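Long-range contact in sortase B (Listeria monocytogenes serovar 1/2a, PDB 5JCV), which cleaves the C-terminal sorting signal of surface proteins and, through a thioester intermediate, attaches them covalently to the cell wall: residues Leu84-Leu88 against Arg176-Gln180. Sequence-based numbering, arbitrary orientation.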
loop_
_atom_site.group_PDB
_atom_site.type_symbol
_atom_site.label_atom_id
_atom_site.label_comp_id
_atom_site.label_asym_id
_atom_site.label_seq_id
_atom_site.Cartn_x
_atom_site.Cartn_y
_atom_site.Cartn_z
ATOM N N LEU A 84 16.084 -19.157 -4.892
ATOM C CA LEU A 84 14.937 -20.002 -5.302
ATOM C C LEU A 84 15.375 -21.459 -5.580
ATOM O O LEU A 84 14.618 -22.424 -5.347
ATOM C CB LEU A 84 14.201 -19.401 -6.549
ATOM C CG LEU A 84 13.388 -18.107 -6.372
ATOM C CD1 LEU A 84 12.467 -17.782 -7.547
ATOM C CD2 LEU A 84 12.570 -18.229 -5.115
ATOM N N ARG A 85 16.610 -21.613 -6.048
ATOM C CA ARG A 85 17.167 -22.929 -6.360
ATOM C C ARG A 85 17.305 -23.835 -5.124
ATOM O O ARG A 85 17.446 -25.061 -5.245
ATOM C CB ARG A 85 18.526 -22.759 -7.050
ATOM C CG ARG A 85 19.580 -22.278 -6.047
ATOM C CD ARG A 85 20.993 -22.135 -6.598
ATOM N NE ARG A 85 21.909 -21.643 -5.582
ATOM C CZ ARG A 85 23.217 -21.457 -5.771
ATOM N NH1 ARG A 85 23.793 -21.755 -6.943
ATOM N NH2 ARG A 85 23.961 -20.995 -4.767
ATOM N N LYS A 86 17.287 -23.258 -3.925
ATOM C CA LYS A 86 17.321 -24.116 -2.718
ATOM C C LYS A 86 16.144 -25.107 -2.661
ATOM O O LYS A 86 16.243 -26.206 -2.079
ATOM C CB LYS A 86 17.325 -23.278 -1.451
ATOM C CG LYS A 86 18.570 -22.414 -1.220
ATOM C CD LYS A 86 18.366 -21.561 0.033
ATOM C CE LYS A 86 19.604 -20.785 0.429
ATOM N NZ LYS A 86 20.533 -21.617 1.255
ATOM N N TYR A 87 15.038 -24.734 -3.276
ATOM C CA TYR A 87 13.903 -25.608 -3.368
ATOM C C TYR A 87 14.102 -26.879 -4.214
ATOM O O TYR A 87 13.222 -27.713 -4.207
ATOM C CB TYR A 87 12.632 -24.806 -3.804
ATOM C CG TYR A 87 12.058 -24.006 -2.663
ATOM C CD1 TYR A 87 11.350 -24.637 -1.681
ATOM C CD2 TYR A 87 12.238 -22.633 -2.555
ATOM C CE1 TYR A 87 10.826 -23.949 -0.597
ATOM C CE2 TYR A 87 11.728 -21.923 -1.458
ATOM C CZ TYR A 87 11.020 -22.602 -0.471
ATOM O OH TYR A 87 10.441 -21.978 0.653
ATOM N N LEU A 88 15.216 -27.039 -4.942
ATOM C CA LEU A 88 15.521 -28.311 -5.621
ATOM C C LEU A 88 16.124 -29.347 -4.664
ATOM O O LEU A 88 16.206 -30.515 -4.996
ATOM C CB LEU A 88 16.543 -28.100 -6.746
ATOM C CG LEU A 88 16.144 -27.215 -7.921
ATOM C CD1 LEU A 88 17.342 -26.983 -8.831
ATOM C CD2 LEU A 88 14.972 -27.851 -8.667
ATOM N N ARG A 176 15.074 -20.826 -16.087
ATOM C CA ARG A 176 14.497 -20.144 -14.949
ATOM C C ARG A 176 14.152 -21.144 -13.855
ATOM O O ARG A 176 13.864 -22.299 -14.130
ATOM C CB ARG A 176 13.223 -19.452 -15.347
ATOM C CG ARG A 176 13.432 -18.407 -16.428
ATOM C CD ARG A 176 12.062 -17.863 -16.780
ATOM N NE ARG A 176 12.160 -16.769 -17.728
ATOM C CZ ARG A 176 11.123 -16.055 -18.151
ATOM N NH1 ARG A 176 9.886 -16.313 -17.719
ATOM N NH2 ARG A 176 11.336 -15.088 -19.024
HETATM N N MSE A 177 14.192 -20.670 -12.621
HETATM C CA MSE A 177 13.736 -21.424 -11.473
HETATM C C MSE A 177 12.366 -20.885 -11.107
HETATM O O MSE A 177 12.125 -19.689 -11.147
HETATM C CB MSE A 177 14.795 -21.236 -10.391
HETATM C CG MSE A 177 14.419 -21.982 -9.144
HETATM SE SE MSE A 177 14.693 -23.892 -9.519
HETATM C CE MSE A 177 13.282 -24.464 -8.331
ATOM N N VAL A 178 11.446 -21.773 -10.780
ATOM C CA VAL A 178 10.059 -21.379 -10.552
ATOM C C VAL A 178 9.528 -22.070 -9.309
ATOM O O VAL A 178 9.710 -23.256 -9.149
ATOM C CB VAL A 178 9.148 -21.750 -11.728
ATOM C CG1 VAL A 178 7.712 -21.319 -11.419
ATOM C CG2 VAL A 178 9.625 -21.091 -12.998
ATOM N N ILE A 179 8.866 -21.310 -8.460
ATOM C CA ILE A 179 8.209 -21.827 -7.263
ATOM C C ILE A 179 6.791 -21.322 -7.341
ATOM O O ILE A 179 6.578 -20.144 -7.610
ATOM C CB ILE A 179 8.851 -21.214 -6.004
ATOM C CG1 ILE A 179 10.335 -21.544 -5.996
ATOM C CG2 ILE A 179 8.208 -21.690 -4.727
ATOM C CD1 ILE A 179 10.616 -23.011 -5.875
ATOM N N GLN A 180 5.829 -22.211 -7.167
ATOM C CA GLN A 180 4.452 -21.810 -7.109
ATOM C C GLN A 180 3.719 -22.271 -5.826
ATOM O O GLN A 180 3.907 -23.390 -5.336
ATOM C CB GLN A 180 3.758 -22.328 -8.338
ATOM C CG GLN A 180 4.376 -21.802 -9.602
ATOM C CD GLN A 180 3.625 -22.288 -10.787
ATOM O OE1 GLN A 180 3.666 -23.476 -11.076
ATOM N NE2 GLN A 180 2.898 -21.385 -11.468
#
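M177 and I179, two residues apart on strand 176-182 of the sortase beta-barrel, reach out from the same side of the strand to meet L84, Y87 and L88 on the short 3-10 turn that precedes helix 90-95. No hydrogen bond joins the two segments; apolar side chains make the contact, and the turn is held internally by Y87 N to L84 O and L88 N to R85 O. M177, a selenomethionine, sends its chain out with CG anti to its own backbone N (chi1 180°), which brings CG to 3.7 Å from L84 CB, and also lays it against the backbone at R85 N. Bends at chi2 and chi3 then swing SE and CE along the 3-10 segment toward L88. M177 and L88 run alongside one another, pointing opposite ways, with M177 CE 3.8 Å from L88 CD2 and SE 4.0 Å from L88 CG. L88 itself is exposed, whereas M177 is buried. I179 is placed differently: L84 runs aslant to it, its CD2 4.1 Å from I179 CG1, whereas the Y87 side chain lies roughly perpendicular to it. I179 CD1 comes obliquely to the Y87 ring, 3.7 Å from CG. The ring is fixed at its far end by a hydrogen bond from OH to the H96 carbonyl and packs edge-to-face with F92 of helix 90-95. On the neighbouring strand 107-118, V115 touches both M177 and I179, while L84 also reaches L163 of strand 160-165; the contact packs the loop that follows strand 67-72 against strand 176-182 of the barrel. The closest approach is at the root of the tyrosine side chain, where I179 CD1 sits 3.4 Å from Y87 CB.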